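Aminodeoxyfutalosine deaminase (Deinococcus radiodurans, PDB 2IMR) catalyses the zinc-dependent deamination of aminodeoxyfutalosine to futalosine, a step of menaquinone biosynthesis, and more weakly deaminates adenosine and related nucleosides. Local coordinates at residues 284-289 against 302-307; 289-294 against 312-317; 320-325 against 335-340. All blocks are in the same frame, centred on the assembly; numbering follows the deposited sequence.

Contact 1: 284-289 against 302-307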
loop_
_atom_site.group_PDB
_atom_site.type_symbol
_atom_site.label_atom_id
_atom_site.label_comp_id
_atom_site.label_asym_id
_atom_site.label_seq_id
_atom_site.Cartn_x
_atom_site.Cartn_y
_atom_site.Cartn_z
ATOM N N THR A 284 7.072 -3.729 21.170
ATOM C CA THR A 284 6.558 -2.875 20.104
ATOM C C THR A 284 5.669 -3.778 19.264
ATOM O O THR A 284 5.822 -5.004 19.274
ATOM C CB THR A 284 7.656 -2.334 19.167
ATOM O OG1 THR A 284 8.093 -3.387 18.304
ATOM C CG2 THR A 284 8.835 -1.785 19.963
ATOM N N PRO A 285 4.727 -3.190 18.518
ATOM C CA PRO A 285 3.875 -4.058 17.704
ATOM C C PRO A 285 4.684 -4.914 16.726
ATOM O O PRO A 285 4.300 -6.039 16.416
ATOM C CB PRO A 285 2.939 -3.068 16.999
ATOM C CG PRO A 285 3.737 -1.778 16.984
ATOM C CD PRO A 285 4.367 -1.774 18.353
ATOM N N VAL A 286 5.802 -4.385 16.241
ATOM C CA VAL A 286 6.626 -5.141 15.304
ATOM C C VAL A 286 7.315 -6.313 16.002
ATOM O O VAL A 286 7.334 -7.432 15.481
ATOM C CB VAL A 286 7.681 -4.235 14.637
ATOM C CG1 VAL A 286 8.520 -5.044 13.656
ATOM C CG2 VAL A 286 6.977 -3.082 13.904
ATOM N N ARG A 287 7.881 -6.063 17.176
ATOM C CA ARG A 287 8.546 -7.132 17.915
ATOM C C ARG A 287 7.502 -8.191 18.260
ATOM O O ARG A 287 7.765 -9.387 18.183
ATOM C CB ARG A 287 9.187 -6.597 19.192
ATOM C CG ARG A 287 10.000 -7.647 19.924
ATOM C CD ARG A 287 10.507 -7.157 21.267
ATOM N NE ARG A 287 10.964 -8.288 22.068
ATOM C CZ ARG A 287 10.895 -8.349 23.393
ATOM N NH1 ARG A 287 10.390 -7.337 24.085
ATOM N NH2 ARG A 287 11.309 -9.440 24.025
ATOM N N TYR A 288 6.313 -7.738 18.637
ATOM C CA TYR A 288 5.216 -8.642 18.953
ATOM C C TYR A 288 4.964 -9.614 17.797
ATOM O O TYR A 288 4.939 -10.828 17.990
ATOM C CB TYR A 288 3.944 -7.836 19.237
ATOM C CG TYR A 288 2.664 -8.627 19.091
ATOM C CD1 TYR A 288 2.416 -9.745 19.887
ATOM C CD2 TYR A 288 1.699 -8.255 18.148
ATOM C CE1 TYR A 288 1.239 -10.478 19.750
ATOM C CE2 TYR A 288 0.522 -8.978 18.001
ATOM C CZ TYR A 288 0.298 -10.089 18.804
ATOM O OH TYR A 288 -0.864 -10.811 18.663
ATOM N N LEU A 289 4.774 -9.081 16.592
ATOM C CA LEU A 289 4.520 -9.926 15.423
ATOM C C LEU A 289 5.697 -10.831 15.089
ATOM O O LEU A 289 5.523 -11.978 14.684
ATOM C CB LEU A 289 4.202 -9.066 14.198
ATOM C CG LEU A 289 2.883 -8.297 14.231
ATOM C CD1 LEU A 289 2.781 -7.399 12.993
ATOM C CD2 LEU A 289 1.728 -9.287 14.285
ATOM N N VAL A 302 1.854 -2.352 6.400
ATOM C CA VAL A 302 1.386 -1.034 5.981
ATOM C C VAL A 302 1.536 0.066 7.033
ATOM O O VAL A 302 1.311 -0.162 8.224
ATOM C CB VAL A 302 -0.087 -1.119 5.543
ATOM C CG1 VAL A 302 -0.545 0.219 4.970
ATOM C CG2 VAL A 302 -0.246 -2.239 4.518
ATOM N N HIS A 303 1.922 1.253 6.561
ATOM C CA HIS A 303 2.134 2.448 7.374
ATOM C C HIS A 303 3.494 2.389 8.051
ATOM O O HIS A 303 4.424 3.060 7.609
ATOM C CB HIS A 303 0.995 2.626 8.387
ATOM C CG HIS A 303 -0.334 2.888 7.740
ATOM N ND1 HIS A 303 -0.518 3.884 6.803
ATOM C CD2 HIS A 303 -1.530 2.265 7.866
ATOM C CE1 HIS A 303 -1.768 3.862 6.378
ATOM N NE2 HIS A 303 -2.404 2.889 7.006
ATOM N N MET A 304 3.614 1.603 9.117
ATOM C CA MET A 304 4.901 1.435 9.787
ATOM C C MET A 304 5.594 2.756 10.085
ATOM O O MET A 304 6.796 2.913 9.836
ATOM C CB MET A 304 5.810 0.586 8.901
ATOM C CG MET A 304 5.327 -0.837 8.710
ATOM S SD MET A 304 5.552 -1.751 10.235
ATOM C CE MET A 304 7.332 -2.126 10.115
ATOM N N VAL A 305 4.845 3.701 10.632
ATOM C CA VAL A 305 5.387 5.015 10.935
ATOM C C VAL A 305 6.096 5.072 12.278
ATOM O O VAL A 305 7.184 5.630 12.401
ATOM C CB VAL A 305 4.259 6.077 10.916
ATOM C CG1 VAL A 305 4.774 7.419 11.432
ATOM C CG2 VAL A 305 3.731 6.229 9.497
ATOM N N ASN A 306 5.485 4.474 13.287
ATOM C CA ASN A 306 6.053 4.519 14.619
ATOM C C ASN A 306 6.772 3.236 15.006
ATOM O O ASN A 306 6.251 2.406 15.745
ATOM C CB ASN A 306 4.931 4.883 15.582
ATOM C CG ASN A 306 4.308 6.228 15.234
ATOM O OD1 ASN A 306 4.829 7.277 15.612
ATOM N ND2 ASN A 306 3.211 6.204 14.476
ATOM N N VAL A 307 7.989 3.098 14.485
ATOM C CA VAL A 307 8.819 1.935 14.726
ATOM C C VAL A 307 10.189 2.366 15.234
ATOM O O VAL A 307 10.559 3.537 15.144
ATOM C CB VAL A 307 9.009 1.106 13.431
ATOM C CG1 VAL A 307 7.654 0.634 12.906
ATOM C CG2 VAL A 307 9.736 1.938 12.379
#
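V286 carries this contact from the helix side. Its CG2 methyl reaches two side chains of 302-307 at once. The CE methyl of M304 lies 3.9 Å from V286 CG2, and CG1 of V307 touches the same V286 CG2 at the same distance. All three groups are apolar, and no hydrogen bond joins the two segments. V286 points toward 302-307 from the first turn of its helix. CG1 of V286 is anti to the backbone N (chi1 -180°), which leaves CG2 as the branch that meets both partners. M304 comes in differently. Its chain is bent at chi2 (-72°) and again at chi3, and the bends bring the sulfur and CE round to the valine. The two side chains cross at about a right angle, with M304 SD 4.2 Å from V286 CG2. V307 offers its CG1 branch at a slant.

The contact belongs to the TIM-barrel fold of the amidohydrolase family. Helix 285-292 precedes strand 300-303, one of the parallel strands, and packs against the loop that leaves the C-terminal end of that strand. V286 and M304 both also touch V241 of the neighbouring strand 238-241.

T284 is the N-cap of helix 285-292. Its OG1 accepts from the backbone N of R287 at 2.9 Å, in a nearly straight bond of 171°. This bond caps the first turn, in which V286 lies. The same T284 OG1 is hydrogen-bonded to D311, at the start of helix 309-318. The backbone N of Y288 closes the first turn on T284 O at 2.8 Å.

Contact 2: 289-294 against 312-317; sequences LDELGV and IARVAR
D290 OD2 is gripped by two arginines of helix 309-318. R314 NH1 donates to D290 OD2 at 2.7 Å, with an angle of 147°. The oxygen lies in the guanidinium plane of R314 and accepts through its anti lone pair, although the carboxylate and guanidinium planes are 69° apart. R317 NH2 reaches the same D290 OD2 at 2.9 Å, in a weak bond that is also part of a salt bridge. The extended R314 chain runs from CG to NE past the carboxylate and carries NH1 to it. R317 bends at chi3 and crosses D290 at about a right angle.

The other oxygen is held by water. Water 1 donates to D290 OD1 and to R314 O, each at 2.8 Å, and accepts from R317 NE. Water 2 links R314 NH2 to E291 OE2. E291 also forms salt bridges with R277 and R287, and R314 NE pairs with D310. With an alanine for R314, D290 OD2 would probably lose the stronger of its two arginine bonds, and D310 would lose this partner.

Beyond D290 the helix ends in a Schellman motif, with G293 at positive phi. The network lies at the surface, away from the annotated sites. It joins the C-terminal turn of helix 285-292 to helix 309-318, two helices that flank strand 300-303 in sequence on the outside of the barrel.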
loop_
_atom_site.group_PDB
_atom_site.type_symbol
_atom_site.label_atom_id
_atom_site.label_comp_id
_atom_site.label_asym_id
_atom_site.label_seq_id
_atom_site.Cartn_x
_atom_site.Cartn_y
_atom_site.Cartn_z
ATOM N N LEU A 289 4.774 -9.081 16.592
ATOM C CA LEU A 289 4.520 -9.926 15.423
ATOM C C LEU A 289 5.697 -10.831 15.089
ATOM O O LEU A 289 5.523 -11.978 14.684
ATOM C CB LEU A 289 4.202 -9.066 14.198
ATOM C CG LEU A 289 2.883 -8.297 14.231
ATOM C CD1 LEU A 289 2.781 -7.399 12.993
ATOM C CD2 LEU A 289 1.728 -9.287 14.285
ATOM N N ASP A 290 6.903 -10.299 15.247
ATOM C CA ASP A 290 8.100 -11.063 14.944
ATOM C C ASP A 290 8.224 -12.272 15.870
ATOM O O ASP A 290 8.446 -13.394 15.409
ATOM C CB ASP A 290 9.330 -10.161 15.068
ATOM C CG ASP A 290 10.581 -10.796 14.485
ATOM O OD1 ASP A 290 10.477 -11.485 13.443
ATOM O OD2 ASP A 290 11.670 -10.592 15.058
ATOM N N GLU A 291 8.062 -12.051 17.171
ATOM C CA GLU A 291 8.172 -13.146 18.132
ATOM C C GLU A 291 6.974 -14.082 18.072
ATOM O O GLU A 291 7.060 -15.238 18.493
ATOM C CB GLU A 291 8.348 -12.601 19.548
ATOM C CG GLU A 291 9.507 -11.629 19.664
ATOM C CD GLU A 291 9.914 -11.352 21.091
ATOM O OE1 GLU A 291 9.043 -11.390 21.986
ATOM O OE2 GLU A 291 11.110 -11.078 21.316
ATOM N N LEU A 292 5.857 -13.585 17.547
ATOM C CA LEU A 292 4.664 -14.405 17.420
ATOM C C LEU A 292 4.841 -15.360 16.250
ATOM O O LEU A 292 4.102 -16.334 16.118
ATOM C CB LEU A 292 3.425 -13.530 17.191
ATOM C CG LEU A 292 2.083 -14.262 17.094
ATOM C CD1 LEU A 292 1.840 -15.082 18.356
ATOM C CD2 LEU A 292 0.963 -13.245 16.910
ATOM N N GLY A 293 5.825 -15.069 15.400
ATOM C CA GLY A 293 6.095 -15.915 14.251
ATOM C C GLY A 293 5.314 -15.519 13.016
ATOM O O GLY A 293 5.307 -16.238 12.018
ATOM N N VAL A 294 4.651 -14.367 13.080
ATOM C CA VAL A 294 3.858 -13.886 11.955
ATOM C C VAL A 294 4.719 -13.321 10.823
ATOM O O VAL A 294 4.357 -13.441 9.652
ATOM C CB VAL A 294 2.845 -12.813 12.427
ATOM C CG1 VAL A 294 2.100 -12.220 11.239
ATOM C CG2 VAL A 294 1.858 -13.441 13.395
ATOM N N ILE A 312 12.953 -1.998 12.569
ATOM C CA ILE A 312 13.394 -1.978 11.178
ATOM C C ILE A 312 14.303 -3.166 10.867
ATOM O O ILE A 312 14.176 -3.789 9.818
ATOM C CB ILE A 312 14.112 -0.644 10.852
ATOM C CG1 ILE A 312 13.104 0.505 10.953
ATOM C CG2 ILE A 312 14.714 -0.691 9.444
ATOM C CD1 ILE A 312 13.711 1.885 10.866
ATOM N N ALA A 313 15.201 -3.492 11.794
ATOM C CA ALA A 313 16.108 -4.622 11.612
ATOM C C ALA A 313 15.321 -5.929 11.522
ATOM O O ALA A 313 15.639 -6.801 10.711
ATOM C CB ALA A 313 17.110 -4.683 12.770
ATOM N N ARG A 314 14.282 -6.064 12.345
ATOM C CA ARG A 314 13.461 -7.274 12.329
ATOM C C ARG A 314 12.725 -7.414 10.996
ATOM O O ARG A 314 12.607 -8.512 10.449
ATOM C CB ARG A 314 12.447 -7.249 13.483
ATOM C CG ARG A 314 13.070 -7.311 14.872
ATOM C CD ARG A 314 12.012 -7.161 15.962
ATOM N NE ARG A 314 12.571 -7.266 17.311
ATOM C CZ ARG A 314 12.851 -8.413 17.928
ATOM N NH1 ARG A 314 12.630 -9.572 17.327
ATOM N NH2 ARG A 314 13.350 -8.398 19.155
ATOM N N VAL A 315 12.228 -6.295 10.479
ATOM C CA VAL A 315 11.513 -6.288 9.206
ATOM C C VAL A 315 12.444 -6.685 8.065
ATOM O O VAL A 315 12.082 -7.480 7.195
ATOM C CB VAL A 315 10.917 -4.882 8.922
ATOM C CG1 VAL A 315 10.354 -4.817 7.508
ATOM C CG2 VAL A 315 9.835 -4.576 9.940
ATOM N N ALA A 316 13.645 -6.123 8.075
ATOM C CA ALA A 316 14.639 -6.413 7.050
ATOM C C ALA A 316 15.021 -7.894 7.057
ATOM O O ALA A 316 15.110 -8.528 6.006
ATOM C CB ALA A 316 15.873 -5.550 7.271
ATOM N N ARG A 317 15.240 -8.439 8.248
ATOM C CA ARG A 317 15.610 -9.846 8.404
ATOM C C ARG A 317 14.542 -10.784 7.857
ATOM O O ARG A 317 14.851 -11.793 7.215
ATOM C CB ARG A 317 15.849 -10.159 9.887
ATOM C CG ARG A 317 16.057 -11.639 10.189
ATOM C CD ARG A 317 16.423 -11.868 11.649
ATOM N NE ARG A 317 15.399 -11.390 12.577
ATOM C CZ ARG A 317 15.479 -11.524 13.896
ATOM N NH1 ARG A 317 16.534 -12.123 14.435
ATOM N NH2 ARG A 317 14.513 -11.062 14.679
HETATM O O HOH W 1 12.710 -10.978 11.776
HETATM O O HOH W 2 13.426 -11.263 19.621
#

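Contact 3: 320-325 against 335-340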
loop_
_atom_site.group_PDB
_atom_site.type_symbol
_atom_site.label_atom_id
_atom_site.label_comp_id
_atom_site.label_asym_id
_atom_site.label_seq_id
_atom_site.Cartn_x
_atom_site.Cartn_y
_atom_site.Cartn_z
ATOM N N CYS A 320 10.200 -8.666 4.732
ATOM C CA CYS A 320 8.871 -8.091 4.531
ATOM C C CYS A 320 8.951 -6.790 3.736
ATOM O O CYS A 320 9.889 -6.009 3.899
ATOM C CB CYS A 320 8.201 -7.777 5.876
ATOM S SG CYS A 320 7.747 -9.185 6.915
ATOM N N ALA A 321 7.970 -6.563 2.872
ATOM C CA ALA A 321 7.919 -5.328 2.105
ATOM C C ALA A 321 7.006 -4.414 2.920
ATOM O O ALA A 321 6.227 -4.895 3.740
ATOM C CB ALA A 321 7.318 -5.580 0.729
ATOM N N VAL A 322 7.108 -3.107 2.716
ATOM C CA VAL A 322 6.257 -2.173 3.444
ATOM C C VAL A 322 5.600 -1.189 2.488
ATOM O O VAL A 322 6.175 -0.829 1.460
ATOM C CB VAL A 322 7.064 -1.368 4.498
ATOM C CG1 VAL A 322 7.663 -2.314 5.528
ATOM C CG2 VAL A 322 8.156 -0.554 3.822
ATOM N N VAL A 323 4.383 -0.765 2.817
ATOM C CA VAL A 323 3.688 0.208 1.985
ATOM C C VAL A 323 3.479 1.476 2.799
ATOM O O VAL A 323 2.970 1.424 3.917
ATOM C CB VAL A 323 2.307 -0.305 1.515
ATOM C CG1 VAL A 323 1.643 0.749 0.621
ATOM C CG2 VAL A 323 2.461 -1.613 0.760
ATOM N N THR A 324 3.890 2.616 2.252
ATOM C CA THR A 324 3.709 3.877 2.954
ATOM C C THR A 324 2.641 4.684 2.207
ATOM O O THR A 324 2.567 4.625 0.982
ATOM C CB THR A 324 5.049 4.663 3.045
ATOM O OG1 THR A 324 4.848 5.907 3.731
ATOM C CG2 THR A 324 5.612 4.939 1.662
ATOM N N CYS A 325 1.799 5.398 2.961
ATOM C CA CYS A 325 0.724 6.231 2.412
ATOM C C CYS A 325 0.967 7.640 2.966
ATOM O O CYS A 325 0.396 8.036 3.983
ATOM C CB CYS A 325 -0.647 5.705 2.876
ATOM S SG CYS A 325 -0.981 3.950 2.477
ATOM N N GLY A 335 2.451 11.049 12.149
ATOM C CA GLY A 335 3.890 11.199 12.165
ATOM C C GLY A 335 4.342 10.901 10.746
ATOM O O GLY A 335 3.502 10.734 9.854
ATOM N N THR A 336 5.648 10.806 10.523
ATOM C CA THR A 336 6.152 10.563 9.177
ATOM C C THR A 336 6.976 9.283 9.046
ATOM O O THR A 336 7.883 9.041 9.836
ATOM C CB THR A 336 7.009 11.764 8.707
ATOM O OG1 THR A 336 6.227 12.962 8.784
ATOM C CG2 THR A 336 7.478 11.569 7.273
ATOM N N PHE A 337 6.628 8.469 8.051
ATOM C CA PHE A 337 7.323 7.216 7.749
ATOM C C PHE A 337 8.792 7.550 7.494
ATOM O O PHE A 337 9.096 8.440 6.704
ATOM C CB PHE A 337 6.705 6.588 6.492
ATOM C CG PHE A 337 7.440 5.384 5.969
ATOM C CD1 PHE A 337 7.439 4.183 6.674
ATOM C CD2 PHE A 337 8.100 5.439 4.739
ATOM C CE1 PHE A 337 8.077 3.058 6.167
ATOM C CE2 PHE A 337 8.742 4.319 4.223
ATOM C CZ PHE A 337 8.731 3.121 4.938
ATOM N N ASP A 338 9.698 6.838 8.155
ATOM C CA ASP A 338 11.126 7.097 7.974
ATOM C C ASP A 338 11.634 6.349 6.744
ATOM O O ASP A 338 12.295 5.322 6.861
ATOM C CB ASP A 338 11.909 6.646 9.212
ATOM C CG ASP A 338 13.296 7.262 9.276
ATOM O OD1 ASP A 338 13.818 7.652 8.212
ATOM O OD2 ASP A 338 13.862 7.348 10.383
ATOM N N TRP A 339 11.324 6.862 5.559
ATOM C CA TRP A 339 11.749 6.192 4.339
ATOM C C TRP A 339 13.270 6.028 4.270
ATOM O O TRP A 339 13.768 4.944 3.967
ATOM C CB TRP A 339 11.255 6.956 3.105
ATOM C CG TRP A 339 11.243 6.129 1.848
ATOM C CD1 TRP A 339 12.182 5.218 1.451
ATOM C CD2 TRP A 339 10.268 6.182 0.800
ATOM N NE1 TRP A 339 11.854 4.704 0.220
ATOM C CE2 TRP A 339 10.684 5.278 -0.202
ATOM C CE3 TRP A 339 9.085 6.908 0.610
ATOM C CZ2 TRP A 339 9.957 5.079 -1.380
ATOM C CZ3 TRP A 339 8.361 6.714 -0.561
ATOM C CH2 TRP A 339 8.800 5.805 -1.542
ATOM N N PRO A 340 14.030 7.099 4.546
ATOM C CA PRO A 340 15.485 6.917 4.470
ATOM C C PRO A 340 16.027 5.779 5.338
ATOM O O PRO A 340 16.947 5.064 4.926
ATOM C CB PRO A 340 16.042 8.292 4.856
ATOM C CG PRO A 340 14.898 8.988 5.538
ATOM C CD PRO A 340 13.680 8.502 4.813
#
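The F337 ring takes T324 on one face. T324 CB sits 3.9 Å from the centroid of the F337 ring, 24° off the ring normal, a CH-pi contact displaced toward the rim of the ring. V322 CG2 approaches the far end of the ring obliquely, 3.9 Å from F337 CZ. The indole of W339 is met obliquely by the methyl of T324, with T324 CG2 4.0 Å from W339 CZ3. The T324 side chain crosses both aromatic side chains at about a right angle. Its hydroxyl is anti to the backbone N (chi1 180°). This places OG1 beside the root of the phenylalanine, with T324 OG1 3.4 Å from F337 CB. CG2, between the backbone N and the carbonyl carbon, is the branch that reaches the indole.

V322 and T324 both point toward 335-340, two residues apart on strand 322-324, while V323 between them points away. This strand is one of the parallel strands of the TIM barrel. The chain runs from it through helix 326-331 and returns at 335-340 to lay F337 and W339 against it. F337 also stacks on F342, and W339 continues onto V349 and L351 of the next strand and onto helix 380-395.

D338 is the centre of an inverse gamma turn, in which W339 N makes a weak bond to F337 O at 3.0 Å. The same F337 O accepts from the hydroxyl of Y375. D338 is also the N-cap of helix 339-344, and its OD1 accepts from the backbone N of A341.

How the contacts relate
The three contacts lie on successive strands and helices of one barrel. Contacts 1 and 2, with centres about 9 Å apart, share L289 and both use helix 285-292. They meet where M304 CE lies 3.5 Å from V315 CG2. Contacts 1 and 3 have centres about 11 Å apart. Their strands, 300-303 and 322-324, are neighbours, and H303 N probably bonds to V323 O at 2.8 Å. V315 CG1 touches C320 O, joining contacts 2 and 3. The side chains of M304 and T324 each lie about 12 Å from the zinc ion. The side chain of M304 is about 8 Å from that of E243, the probable proton donor. Contact 2 is farther out, at the surface.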